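Local coordinates for PUM-HD domain-containing protein (Caenorhabditis elegans, PDB 7CGF), which probably binds 3' untranslated regions of messenger RNAs through its Pumilio homology domain, captured here on a PBE RNA, at residues Q160-K165 with Q172-T177; Q124-K129 with I136-Q141; E187-P192 with R196-C201. The protein carries 2 engineered substitutions. One frame throughout, in Å; residues are numbered along the deposited sequence. Where two conformers were deposited one is given.

Contact 1 of 3, residues Q160-K165 with Q172-T177. With nucleotides of chain B.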
loop_
_atom_site.group_PDB
_atom_site.type_symbol
_atom_site.label_atom_id
_atom_site.label_comp_id
_atom_site.label_asym_id
_atom_site.label_seq_id
_atom_site.Cartn_x
_atom_site.Cartn_y
_atom_site.Cartn_z
ATOM N N GLN A 160 -7.257 -0.720 3.046
ATOM C CA GLN A 160 -6.650 -0.069 1.886
ATOM C C GLN A 160 -7.551 -0.179 0.663
ATOM O O GLN A 160 -7.684 0.784 -0.102
ATOM C CB GLN A 160 -5.284 -0.668 1.587
ATOM C CG GLN A 160 -4.223 -0.225 2.584
ATOM C CD GLN A 160 -2.934 -0.985 2.376
ATOM O OE1 GLN A 160 -2.220 -0.759 1.396
ATOM N NE2 GLN A 160 -2.632 -1.902 3.296
ATOM N N LYS A 161 -8.166 -1.347 0.452
ATOM C CA LYS A 161 -9.083 -1.492 -0.674
ATOM C C LYS A 161 -10.247 -0.521 -0.551
ATOM O O LYS A 161 -10.676 0.075 -1.547
ATOM C CB LYS A 161 -9.596 -2.935 -0.762
ATOM C CG LYS A 161 -10.440 -3.232 -2.009
ATOM C CD LYS A 161 -9.626 -3.052 -3.285
ATOM C CE LYS A 161 -8.880 -4.315 -3.685
ATOM N NZ LYS A 161 -8.167 -4.131 -4.987
ATOM N N ALA A 162 -10.776 -0.347 0.665
ATOM C CA ALA A 162 -11.860 0.615 0.863
ATOM C C ALA A 162 -11.432 2.020 0.452
ATOM O O ALA A 162 -12.179 2.742 -0.227
ATOM C CB ALA A 162 -12.312 0.606 2.321
ATOM N N ILE A 163 -10.244 2.443 0.893
ATOM C CA ILE A 163 -9.754 3.780 0.555
ATOM C C ILE A 163 -9.554 3.921 -0.943
ATOM O O ILE A 163 -9.787 4.997 -1.515
ATOM C CB ILE A 163 -8.457 4.074 1.343
ATOM C CG1 ILE A 163 -8.770 4.172 2.836
ATOM C CG2 ILE A 163 -7.788 5.370 0.863
ATOM C CD1 ILE A 163 -7.529 4.002 3.731
ATOM N N GLU A 164 -9.132 2.842 -1.606
ATOM C CA GLU A 164 -8.893 2.887 -3.044
ATOM C C GLU A 164 -10.191 2.994 -3.844
ATOM O O GLU A 164 -10.226 3.676 -4.876
ATOM C CB GLU A 164 -8.120 1.638 -3.467
ATOM C CG GLU A 164 -6.671 1.634 -3.018
ATOM C CD GLU A 164 -6.046 0.245 -3.107
ATOM O OE1 GLU A 164 -6.739 -0.706 -3.555
ATOM O OE2 GLU A 164 -4.867 0.114 -2.715
ATOM N N LYS A 165 -11.261 2.327 -3.398
ATOM C CA LYS A 165 -12.416 2.048 -4.254
ATOM C C LYS A 165 -13.696 2.755 -3.838
ATOM O O LYS A 165 -14.694 2.665 -4.563
ATOM C CB LYS A 165 -12.697 0.535 -4.294
ATOM C CG LYS A 165 -11.570 -0.289 -4.830
ATOM C CD LYS A 165 -11.286 0.007 -6.285
ATOM C CE LYS A 165 -12.496 -0.302 -7.160
ATOM N NZ LYS A 165 -12.091 -0.489 -8.586
ATOM N N GLN A 172 -14.518 8.802 5.612
ATOM C CA GLN A 172 -14.223 9.755 6.679
ATOM C C GLN A 172 -14.036 9.056 8.025
ATOM O O GLN A 172 -13.181 9.468 8.815
ATOM C CB GLN A 172 -15.339 10.801 6.770
ATOM C CG GLN A 172 -15.026 11.920 7.754
ATOM C CD GLN A 172 -13.821 12.728 7.354
ATOM O OE1 GLN A 172 -13.681 13.148 6.203
ATOM N NE2 GLN A 172 -12.932 12.959 8.309
ATOM N N PHE A 173 -14.782 7.974 8.283
ATOM C CA PHE A 173 -14.641 7.284 9.562
ATOM C C PHE A 173 -13.256 6.678 9.725
ATOM O O PHE A 173 -12.789 6.501 10.859
ATOM C CB PHE A 173 -15.732 6.217 9.733
ATOM C CG PHE A 173 -15.473 4.926 8.992
ATOM C CD1 PHE A 173 -15.864 4.778 7.663
ATOM C CD2 PHE A 173 -14.877 3.858 9.634
ATOM C CE1 PHE A 173 -15.629 3.588 6.987
ATOM C CE2 PHE A 173 -14.643 2.651 8.961
ATOM C CZ PHE A 173 -15.025 2.521 7.643
ATOM N N ILE A 174 -12.580 6.361 8.612
ATOM C CA ILE A 174 -11.205 5.871 8.681
ATOM C C ILE A 174 -10.241 7.016 8.971
ATOM O O ILE A 174 -9.315 6.880 9.778
ATOM C CB ILE A 174 -10.828 5.143 7.369
ATOM C CG1 ILE A 174 -11.743 3.938 7.145
ATOM C CG2 ILE A 174 -9.323 4.779 7.364
ATOM C CD1 ILE A 174 -11.628 3.328 5.723
ATOM N N VAL A 175 -10.452 8.162 8.324
ATOM C CA VAL A 175 -9.646 9.346 8.608
ATOM C C VAL A 175 -9.801 9.749 10.072
ATOM O O VAL A 175 -8.813 10.038 10.753
ATOM C CB VAL A 175 -10.040 10.484 7.646
ATOM C CG1 VAL A 175 -9.296 11.764 7.989
ATOM C CG2 VAL A 175 -9.739 10.083 6.188
ATOM N N ASP A 176 -11.038 9.750 10.585
ATOM C CA ASP A 176 -11.266 10.107 11.989
ATOM C C ASP A 176 -10.659 9.087 12.942
ATOM O O ASP A 176 -10.418 9.407 14.116
ATOM C CB ASP A 176 -12.767 10.245 12.292
ATOM C CG ASP A 176 -13.429 11.410 11.546
ATOM O OD1 ASP A 176 -12.710 12.283 11.026
ATOM O OD2 ASP A 176 -14.680 11.448 11.494
ATOM N N THR A 177 -10.450 7.848 12.480
ATOM C CA THR A 177 -9.719 6.884 13.300
ATOM C C THR A 177 -8.231 7.209 13.330
ATOM O O THR A 177 -7.608 7.171 14.396
ATOM C CB THR A 177 -9.946 5.465 12.782
ATOM O OG1 THR A 177 -11.336 5.186 12.764
ATOM C CG2 THR A 177 -9.260 4.441 13.719
ATOM P P G B 5 7.804 -6.721 2.861
ATOM O OP1 G B 5 7.947 -8.073 3.448
ATOM O OP2 G B 5 8.114 -6.509 1.424
ATOM O "O5'" G B 5 6.306 -6.220 3.084
ATOM C "C5'" G B 5 5.755 -6.085 4.387
ATOM C "C4'" G B 5 4.266 -5.829 4.342
ATOM O "O4'" G B 5 3.979 -4.712 3.467
ATOM C "C3'" G B 5 3.415 -6.960 3.796
ATOM O "O3'" G B 5 3.142 -7.927 4.787
ATOM C "C2'" G B 5 2.166 -6.243 3.293
ATOM O "O2'" G B 5 1.267 -5.983 4.360
ATOM C "C1'" G B 5 2.742 -4.910 2.819
ATOM N N9 G B 5 2.969 -4.875 1.365
ATOM C C8 G B 5 4.018 -5.425 0.668
ATOM N N7 G B 5 3.946 -5.205 -0.616
ATOM C C5 G B 5 2.775 -4.472 -0.767
ATOM C C6 G B 5 2.170 -3.942 -1.932
ATOM O O6 G B 5 2.548 -4.021 -3.110
ATOM N N1 G B 5 0.998 -3.259 -1.626
ATOM C C2 G B 5 0.467 -3.090 -0.370
ATOM N N2 G B 5 -0.679 -2.393 -0.325
ATOM N N3 G B 5 1.013 -3.585 0.735
ATOM C C4 G B 5 2.158 -4.258 0.452
#

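Contact 2 of 3, residues Q124-K129 with I136-Q141. With nucleotides of chain B.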
loop_
_atom_site.group_PDB
_atom_site.type_symbol
_atom_site.label_atom_id
_atom_site.label_comp_id
_atom_site.label_asym_id
_atom_site.label_seq_id
_atom_site.Cartn_x
_atom_site.Cartn_y
_atom_site.Cartn_z
ATOM N N GLN A 124 -12.064 -8.073 0.085
ATOM C CA GLN A 124 -11.378 -7.186 -0.850
ATOM C C GLN A 124 -11.954 -7.320 -2.247
ATOM O O GLN A 124 -12.118 -6.318 -2.951
ATOM C CB GLN A 124 -9.880 -7.476 -0.868
ATOM C CG GLN A 124 -9.188 -7.014 0.390
ATOM C CD GLN A 124 -7.763 -7.516 0.445
ATOM O OE1 GLN A 124 -6.881 -7.002 -0.251
ATOM N NE2 GLN A 124 -7.535 -8.549 1.252
ATOM N N LYS A 125 -12.258 -8.553 -2.669
ATOM C CA LYS A 125 -12.893 -8.750 -3.969
ATOM C C LYS A 125 -14.229 -8.017 -4.034
ATOM O O LYS A 125 -14.521 -7.335 -5.020
ATOM C CB LYS A 125 -13.077 -10.251 -4.237
ATOM C CG LYS A 125 -13.835 -10.609 -5.534
ATOM C CD LYS A 125 -13.188 -10.000 -6.763
ATOM C CE LYS A 125 -11.741 -10.426 -6.924
ATOM N NZ LYS A 125 -11.659 -11.848 -7.326
ATOM N N ALA A 126 -15.046 -8.142 -2.983
ATOM C CA ALA A 126 -16.335 -7.450 -2.952
ATOM C C ALA A 126 -16.151 -5.939 -3.084
ATOM O O ALA A 126 -16.787 -5.290 -3.926
ATOM C CB ALA A 126 -17.083 -7.814 -1.668
ATOM N N LEU A 127 -15.245 -5.353 -2.291
ATOM C CA LEU A 127 -15.059 -3.907 -2.387
ATOM C C LEU A 127 -14.526 -3.492 -3.753
ATOM O O LEU A 127 -14.810 -2.382 -4.227
ATOM C CB LEU A 127 -14.115 -3.422 -1.284
ATOM C CG LEU A 127 -14.662 -3.527 0.129
ATOM C CD1 LEU A 127 -13.556 -3.205 1.136
ATOM C CD2 LEU A 127 -15.874 -2.595 0.332
ATOM N N GLU A 128 -13.725 -4.349 -4.383
ATOM C CA GLU A 128 -13.179 -4.050 -5.698
ATOM C C GLU A 128 -14.257 -3.966 -6.766
ATOM O O GLU A 128 -14.106 -3.216 -7.738
ATOM C CB GLU A 128 -12.165 -5.130 -6.073
ATOM C CG GLU A 128 -11.662 -5.106 -7.499
ATOM C CD GLU A 128 -10.750 -3.938 -7.791
ATOM O OE1 GLU A 128 -10.219 -3.330 -6.825
ATOM O OE2 GLU A 128 -10.560 -3.642 -8.995
ATOM N N LYS A 129 -15.346 -4.709 -6.610
ATOM C CA LYS A 129 -16.290 -4.920 -7.709
ATOM C C LYS A 129 -17.659 -4.283 -7.514
ATOM O O LYS A 129 -18.250 -3.798 -8.491
ATOM C CB LYS A 129 -16.485 -6.418 -7.949
ATOM C CG LYS A 129 -15.197 -7.178 -8.321
ATOM C CD LYS A 129 -14.693 -6.798 -9.694
ATOM C CE LYS A 129 -13.496 -7.660 -10.095
ATOM N NZ LYS A 129 -13.002 -7.357 -11.467
ATOM N N ILE A 136 -20.777 0.626 1.054
ATOM C CA ILE A 136 -21.069 1.330 2.300
ATOM C C ILE A 136 -21.590 0.364 3.354
ATOM O O ILE A 136 -21.275 0.485 4.546
ATOM C CB ILE A 136 -22.070 2.471 2.031
ATOM C CG1 ILE A 136 -21.435 3.545 1.156
ATOM C CG2 ILE A 136 -22.558 3.071 3.332
ATOM C CD1 ILE A 136 -22.435 4.578 0.652
ATOM N N LYS A 137 -22.394 -0.619 2.934
ATOM C CA LYS A 137 -22.913 -1.608 3.867
ATOM C C LYS A 137 -21.782 -2.414 4.499
ATOM O O LYS A 137 -21.771 -2.640 5.715
ATOM C CB LYS A 137 -23.911 -2.517 3.138
ATOM C CG LYS A 137 -24.677 -3.454 4.045
ATOM C CD LYS A 137 -25.801 -4.187 3.308
ATOM C CE LYS A 137 -26.378 -5.275 4.202
ATOM N NZ LYS A 137 -27.452 -6.068 3.547
ATOM N N ILE A 138 -20.807 -2.834 3.691
ATOM C CA ILE A 138 -19.646 -3.547 4.230
ATOM C C ILE A 138 -18.863 -2.654 5.187
ATOM O O ILE A 138 -18.470 -3.084 6.282
ATOM C CB ILE A 138 -18.761 -4.072 3.086
ATOM C CG1 ILE A 138 -19.497 -5.192 2.350
ATOM C CG2 ILE A 138 -17.412 -4.561 3.621
ATOM C CD1 ILE A 138 -18.683 -5.795 1.223
ATOM N N LEU A 139 -18.610 -1.405 4.790
ATOM C CA LEU A 139 -17.830 -0.508 5.638
ATOM C C LEU A 139 -18.533 -0.234 6.958
ATOM O O LEU A 139 -17.870 -0.033 7.984
ATOM C CB LEU A 139 -17.560 0.811 4.915
ATOM C CG LEU A 139 -16.601 0.734 3.733
ATOM C CD1 LEU A 139 -16.316 2.119 3.166
ATOM C CD2 LEU A 139 -15.331 0.042 4.169
ATOM N N SER A 140 -19.869 -0.232 6.957
ATOM C CA SER A 140 -20.615 0.008 8.190
ATOM C C SER A 140 -20.298 -1.040 9.253
ATOM O O SER A 140 -20.407 -0.763 10.454
ATOM C CB SER A 140 -22.116 0.053 7.890
ATOM O OG SER A 140 -22.653 -1.262 7.818
ATOM N N GLN A 141 -19.886 -2.238 8.834
ATOM C CA GLN A 141 -19.427 -3.263 9.764
ATOM C C GLN A 141 -17.955 -3.086 10.117
ATOM O O GLN A 141 -17.564 -3.273 11.276
ATOM C CB GLN A 141 -19.665 -4.647 9.160
ATOM C CG GLN A 141 -21.116 -5.074 9.231
ATOM C CD GLN A 141 -21.483 -5.546 10.626
ATOM O OE1 GLN A 141 -21.520 -4.764 11.568
ATOM N NE2 GLN A 141 -21.734 -6.848 10.767
ATOM P P A B 6 3.047 -9.485 4.417
ATOM O OP1 A B 6 3.020 -10.163 5.732
ATOM O OP2 A B 6 4.011 -9.851 3.356
ATOM O "O5'" A B 6 1.593 -9.633 3.776
ATOM C "C5'" A B 6 1.307 -10.710 2.895
ATOM C "C4'" A B 6 0.189 -11.583 3.414
ATOM O "O4'" A B 6 -0.977 -10.778 3.697
ATOM C "C3'" A B 6 -0.295 -12.636 2.435
ATOM O "O3'" A B 6 0.497 -13.800 2.528
ATOM C "C2'" A B 6 -1.754 -12.865 2.830
ATOM O "O2'" A B 6 -1.840 -13.823 3.879
ATOM C "C1'" A B 6 -2.157 -11.492 3.380
ATOM N N9 A B 6 -2.945 -10.671 2.431
ATOM C C8 A B 6 -4.226 -10.207 2.651
ATOM N N7 A B 6 -4.707 -9.485 1.647
ATOM C C5 A B 6 -3.669 -9.486 0.714
ATOM C C6 A B 6 -3.536 -8.907 -0.567
ATOM N N6 A B 6 -4.492 -8.170 -1.145
ATOM N N1 A B 6 -2.386 -9.096 -1.244
ATOM C C2 A B 6 -1.414 -9.826 -0.678
ATOM N N3 A B 6 -1.417 -10.420 0.512
ATOM C C4 A B 6 -2.576 -10.207 1.181
#

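Contact 3 of 3, residues E187-P192 with R196-C201. With nucleotides of chain B.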
loop_
_atom_site.group_PDB
_atom_site.type_symbol
_atom_site.label_atom_id
_atom_site.label_comp_id
_atom_site.label_asym_id
_atom_site.label_seq_id
_atom_site.Cartn_x
_atom_site.Cartn_y
_atom_site.Cartn_z
ATOM N N GLU A 187 1.592 6.134 15.713
ATOM C CA GLU A 187 1.481 4.695 15.936
ATOM C C GLU A 187 1.262 3.965 14.621
ATOM O O GLU A 187 1.879 2.919 14.369
ATOM C CB GLU A 187 0.326 4.413 16.915
ATOM C CG GLU A 187 -0.208 2.963 16.931
ATOM C CD GLU A 187 -1.623 2.759 17.570
ATOM O OE1 GLU A 187 -2.012 1.582 17.774
ATOM O OE2 GLU A 187 -2.357 3.732 17.863
ATOM N N MET A 188 0.411 4.515 13.760
ATOM C CA MET A 188 0.139 3.855 12.482
ATOM C C MET A 188 1.316 3.994 11.530
ATOM O O MET A 188 1.656 3.047 10.799
ATOM C CB MET A 188 -1.130 4.429 11.840
ATOM C CG MET A 188 -2.422 4.170 12.611
ATOM S SD MET A 188 -2.782 2.404 12.641
ATOM C CE MET A 188 -4.188 2.399 13.788
ATOM N N SER A 189 1.940 5.175 11.502
ATOM C CA SER A 189 3.027 5.408 10.558
ATOM C C SER A 189 4.247 4.539 10.837
ATOM O O SER A 189 5.035 4.297 9.915
ATOM C CB SER A 189 3.451 6.874 10.574
ATOM O OG SER A 189 2.385 7.704 10.142
ATOM N N VAL A 190 4.451 4.089 12.079
ATOM C CA VAL A 190 5.608 3.246 12.382
ATOM C C VAL A 190 5.237 1.771 12.489
ATOM O O VAL A 190 6.069 0.955 12.908
ATOM C CB VAL A 190 6.338 3.737 13.641
ATOM C CG1 VAL A 190 6.630 5.229 13.480
ATOM C CG2 VAL A 190 5.513 3.482 14.887
ATOM N N ASP A 191 4.016 1.407 12.111
ATOM C CA ASP A 191 3.489 0.042 12.069
ATOM C C ASP A 191 3.612 -0.519 10.658
ATOM O O ASP A 191 3.332 0.187 9.685
ATOM C CB ASP A 191 2.020 0.017 12.506
ATOM C CG ASP A 191 1.465 -1.389 12.601
ATOM O OD1 ASP A 191 1.685 -2.050 13.653
ATOM O OD2 ASP A 191 0.812 -1.829 11.629
ATOM N N PRO A 192 4.041 -1.775 10.481
ATOM C CA PRO A 192 4.230 -2.295 9.120
ATOM C C PRO A 192 2.954 -2.340 8.307
ATOM O O PRO A 192 3.009 -2.303 7.075
ATOM C CB PRO A 192 4.767 -3.715 9.363
ATOM C CG PRO A 192 4.273 -4.072 10.701
ATOM C CD PRO A 192 4.333 -2.790 11.505
ATOM N N ARG A 196 0.741 1.569 5.613
ATOM C CA ARG A 196 0.178 1.444 4.280
ATOM C C ARG A 196 -1.199 2.076 4.218
ATOM O O ARG A 196 -1.594 2.626 3.186
ATOM C CB ARG A 196 0.100 -0.039 3.899
ATOM C CG ARG A 196 1.451 -0.761 3.951
ATOM C CD ARG A 196 2.296 -0.494 2.698
ATOM N NE ARG A 196 3.439 -1.410 2.662
ATOM C CZ ARG A 196 4.153 -1.692 1.575
ATOM N NH1 ARG A 196 3.845 -1.151 0.412
ATOM N NH2 ARG A 196 5.170 -2.545 1.656
ATOM N N VAL A 197 -1.947 1.980 5.313
ATOM C CA VAL A 197 -3.226 2.676 5.408
ATOM C C VAL A 197 -3.015 4.181 5.323
ATOM O O VAL A 197 -3.721 4.876 4.590
ATOM C CB VAL A 197 -3.951 2.280 6.701
ATOM C CG1 VAL A 197 -5.199 3.157 6.890
ATOM C CG2 VAL A 197 -4.357 0.815 6.625
ATOM N N VAL A 198 -2.033 4.701 6.059
ATOM C CA VAL A 198 -1.760 6.140 6.001
ATOM C C VAL A 198 -1.368 6.551 4.589
ATOM O O VAL A 198 -1.846 7.566 4.063
ATOM C CB VAL A 198 -0.676 6.530 7.018
ATOM C CG1 VAL A 198 -0.332 8.046 6.899
ATOM C CG2 VAL A 198 -1.095 6.176 8.437
ATOM N N GLN A 199 -0.499 5.765 3.940
ATOM C CA GLN A 199 -0.107 6.097 2.576
ATOM C C GLN A 199 -1.305 6.106 1.633
ATOM O O GLN A 199 -1.420 6.997 0.778
ATOM C CB GLN A 199 0.955 5.122 2.080
ATOM C CG GLN A 199 2.271 5.331 2.800
ATOM C CD GLN A 199 3.265 4.240 2.500
ATOM O OE1 GLN A 199 3.734 4.114 1.368
ATOM N NE2 GLN A 199 3.584 3.424 3.514
ATOM N N ARG A 200 -2.191 5.111 1.753
ATOM C CA ARG A 200 -3.355 5.048 0.876
ATOM C C ARG A 200 -4.263 6.255 1.089
ATOM O O ARG A 200 -4.780 6.838 0.123
ATOM C CB ARG A 200 -4.102 3.728 1.105
ATOM C CG ARG A 200 -4.712 3.089 -0.140
ATOM C CD ARG A 200 -3.679 2.703 -1.198
ATOM N NE ARG A 200 -2.702 1.748 -0.682
ATOM C CZ ARG A 200 -1.391 1.975 -0.580
ATOM N NH1 ARG A 200 -0.584 1.042 -0.081
ATOM N NH2 ARG A 200 -0.871 3.117 -0.988
ATOM N N CYS A 201 -4.436 6.673 2.347
ATOM C CA CYS A 201 -5.203 7.885 2.628
ATOM C C CYS A 201 -4.586 9.111 1.971
ATOM O O CYS A 201 -5.307 9.948 1.406
ATOM C CB CYS A 201 -5.312 8.102 4.132
ATOM S SG CYS A 201 -6.451 6.971 4.889
ATOM P P A B 4 13.368 -3.997 1.567
ATOM O OP1 A B 4 13.733 -5.391 1.913
ATOM O OP2 A B 4 13.367 -3.560 0.154
ATOM O "O5'" A B 4 11.925 -3.737 2.169
ATOM C "C5'" A B 4 11.564 -4.352 3.388
ATOM C "C4'" A B 4 10.255 -3.843 3.921
ATOM O "O4'" A B 4 10.113 -2.426 3.671
ATOM C "C3'" A B 4 8.983 -4.419 3.328
ATOM O "O3'" A B 4 8.700 -5.735 3.764
ATOM C "C2'" A B 4 7.950 -3.405 3.790
ATOM O "O2'" A B 4 7.634 -3.621 5.156
ATOM C "C1'" A B 4 8.742 -2.099 3.691
ATOM N N9 A B 4 8.352 -1.297 2.517
ATOM C C8 A B 4 8.699 -1.246 1.188
ATOM N N7 A B 4 8.018 -0.319 0.525
ATOM C C5 A B 4 7.168 0.246 1.488
ATOM C C6 A B 4 6.188 1.260 1.514
ATOM N N6 A B 4 5.792 2.006 0.481
ATOM N N1 A B 4 5.586 1.513 2.691
ATOM C C2 A B 4 5.903 0.835 3.771
ATOM N N3 A B 4 6.801 -0.139 3.877
ATOM C C4 A B 4 7.382 -0.369 2.697
ATOM P P G B 5 7.804 -6.721 2.861
ATOM O OP1 G B 5 7.947 -8.073 3.448
ATOM O OP2 G B 5 8.114 -6.509 1.424
ATOM O "O5'" G B 5 6.306 -6.220 3.084
ATOM C "C5'" G B 5 5.755 -6.085 4.387
ATOM C "C4'" G B 5 4.266 -5.829 4.342
ATOM O "O4'" G B 5 3.979 -4.712 3.467
ATOM C "C3'" G B 5 3.415 -6.960 3.796
ATOM O "O3'" G B 5 3.142 -7.927 4.787
ATOM C "C2'" G B 5 2.166 -6.243 3.293
ATOM O "O2'" G B 5 1.267 -5.983 4.360
ATOM C "C1'" G B 5 2.742 -4.910 2.819
ATOM N N9 G B 5 2.969 -4.875 1.365
ATOM C C8 G B 5 4.018 -5.425 0.668
ATOM N N7 G B 5 3.946 -5.205 -0.616
ATOM C C5 G B 5 2.775 -4.472 -0.767
ATOM C C6 G B 5 2.170 -3.942 -1.932
ATOM O O6 G B 5 2.548 -4.021 -3.110
ATOM N N1 G B 5 0.998 -3.259 -1.626
ATOM C C2 G B 5 0.467 -3.090 -0.370
ATOM N N2 G B 5 -0.679 -2.393 -0.325
ATOM N N3 G B 5 1.013 -3.585 0.735
ATOM C C4 G B 5 2.158 -4.258 0.452
HETATM O O HOH W 1 4.987 -2.234 5.089
#

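Contact 1 of 3, residues Q160-K165 with Q172-T177
Helical residues 160-165 and 172-177 come closest at Ile163 and Ile174, whose CA atoms stand 8.5 Å apart, too far for the backbones to touch, so that side chains alone fill the interface. Just 102 Å² is buried, summed over both sides. Ile174 points toward the facing helix and presents two branches. Its CG2 meets the CD1 end of Ile163 at 4.1 Å, while its own CD1 lies alongside Ile163 CG1, also at 4.1 Å, and approaches Ala162 CB at 4.4 Å. The two isoleucines therefore cross slantwise through one methyl-to-methyl and one methyl-to-methylene contact. On its own helix, Ile174 CG1 also sits over one face of the Phe173 ring, 3.6 Å above the plane and toward the rim. Ile146 adds to the packing around Ile174, and His204 to that around Ile163.

This is inter-helix packing within a Pumilio RNA-binding domain, an alpha-helical repeat fold in which one row of helices faces the RNA. Helix 155-165 belongs to that row: Gln160 points away from helix 172-178, and its amide ends at the guanine. With CG beside the backbone N (chi1 -74°) and the chain extended beyond it, Gln160 OE1 accepts the exocyclic N2 of G5 of chain B at 2.8 Å, with a rather bent N-H...O angle of 137°. OE1 also pairs with Arg200 NH1, and NE2 with Cys156 O, which together fix the turn of the amide. Replacing Gln160 with an alanine would probably leave the guanine amino group without this acceptor and Arg200 NH1 without one of its partners.

Contact 2 of 3, residues Q124-K129 with I136-Q141
Apolar packing joins Ala126 and Leu127 to Ile138, the residue that makes both close side-chain contacts. Leu127 and Ile138 have the nearest CA atoms, 8.1 Å apart, and 155 Å² is buried in total. Ile138 points toward the opposing helix and divides its methyls: CD1 meets Ala126 CB at 3.9 Å, and CG2 meets Leu127 CD2 at 4.1 Å. With CG1 beside the backbone N (chi1 -69°) and CD1 fully extended, Ile138 reaches straight across, whereas Leu127 starts off to the side and turns its CD2 methyl to Ile138.

Hydrogen bonds serve the RNA-facing side of helix 119-129. The Gln124 amide grips A6 of chain B twice: OE1 accepts N6 at 2.8 Å (154°), and NE2 donates to N7 at 3.0 Å, nearly straight at 170°. N6 and N7 form the Hoogsteen edge of adenine, so one amide reads both a donor and an acceptor. NE2 also bonds Cys120 O, which helps fix the rotation of the amide. On the other helix, Ser140 OG donates to Lys137 O at 2.7 Å.

Charge pairs lie along the flanks, Glu128 OE1 with Lys161 NZ and Lys125 NZ with Glu92 OE2. A base-reading glutamine on one helix, backed by an aliphatic seam to the next, is characteristic of the Pumilio repeat, whose helices build the RNA-binding surface of this domain.

Contact 3 of 3, residues E187-P192 with R196-C201
Met188 and Val198 make the dense part of this contact, where Met188 CB lies 3.8 Å from Val198 CG2. The same methyl has Ser189 OG at 4.2 Å, so Val198 CG2 faces two residues of the last helical turn before Val190. Its CG1 is anti to the backbone N (chi1 177°), which leaves CG2 on the side that meets them. The Ser189 hydroxyl is engaged by Ile185 O, and the Met188 chain bends at chi2, which carries the thioether off to His147 and Met150. Helices 184-189 and 194-204 are thereby held at a short turn of a Pumilio repeat, with Asp191 OD2 capping the backbone N of Tyr193 and Gly194.

Toward the RNA the contact becomes loose and hydrated. Pro192 O merely grazes Arg196 CG at 3.8 Å, and a water makes the polar link: it donates to Pro192 O at 2.8 Å and accepts from Arg196 NE at 3.0 Å, while also reaching G5 O4' and A4 O2' of chain B. Bent at chi2, the Arg196 chain places its guanidinium between two bases, with G5 N9 lying 3.2 Å above one face and A4 C5 3.3 Å above the other; the bond from NH2 to G5 O4' is weak. One turn further on, Gln199 NE2 donates to N1 of A4 at 2.9 Å (165°), on the Watson-Crick edge of that adenine.

From the N terminus the contacts come in series, none nested or crossed. Contact 2 closes the six-residue connection 130-135, contact 1 the loop 166-171, and contact 3 the three residues 193-195, the last two already in helix 194-204. Neighbours along the chain touch: contact 2 joins contact 1 where Ala162 CB packs on Leu139 CD2 at 3.6 Å, and contact 1 meets contact 3 where Gln160 NE2 packs on Arg196 CB at 3.4 Å. Contacts 2 and 3 are separated by about 10 Å between nearest atoms, with contact 1 bridging them. Helices 119-129, 155-165 and 194-204 thus align as successive RNA-facing elements, which address A6, G5 and A4 of chain B in reverse order along the strand.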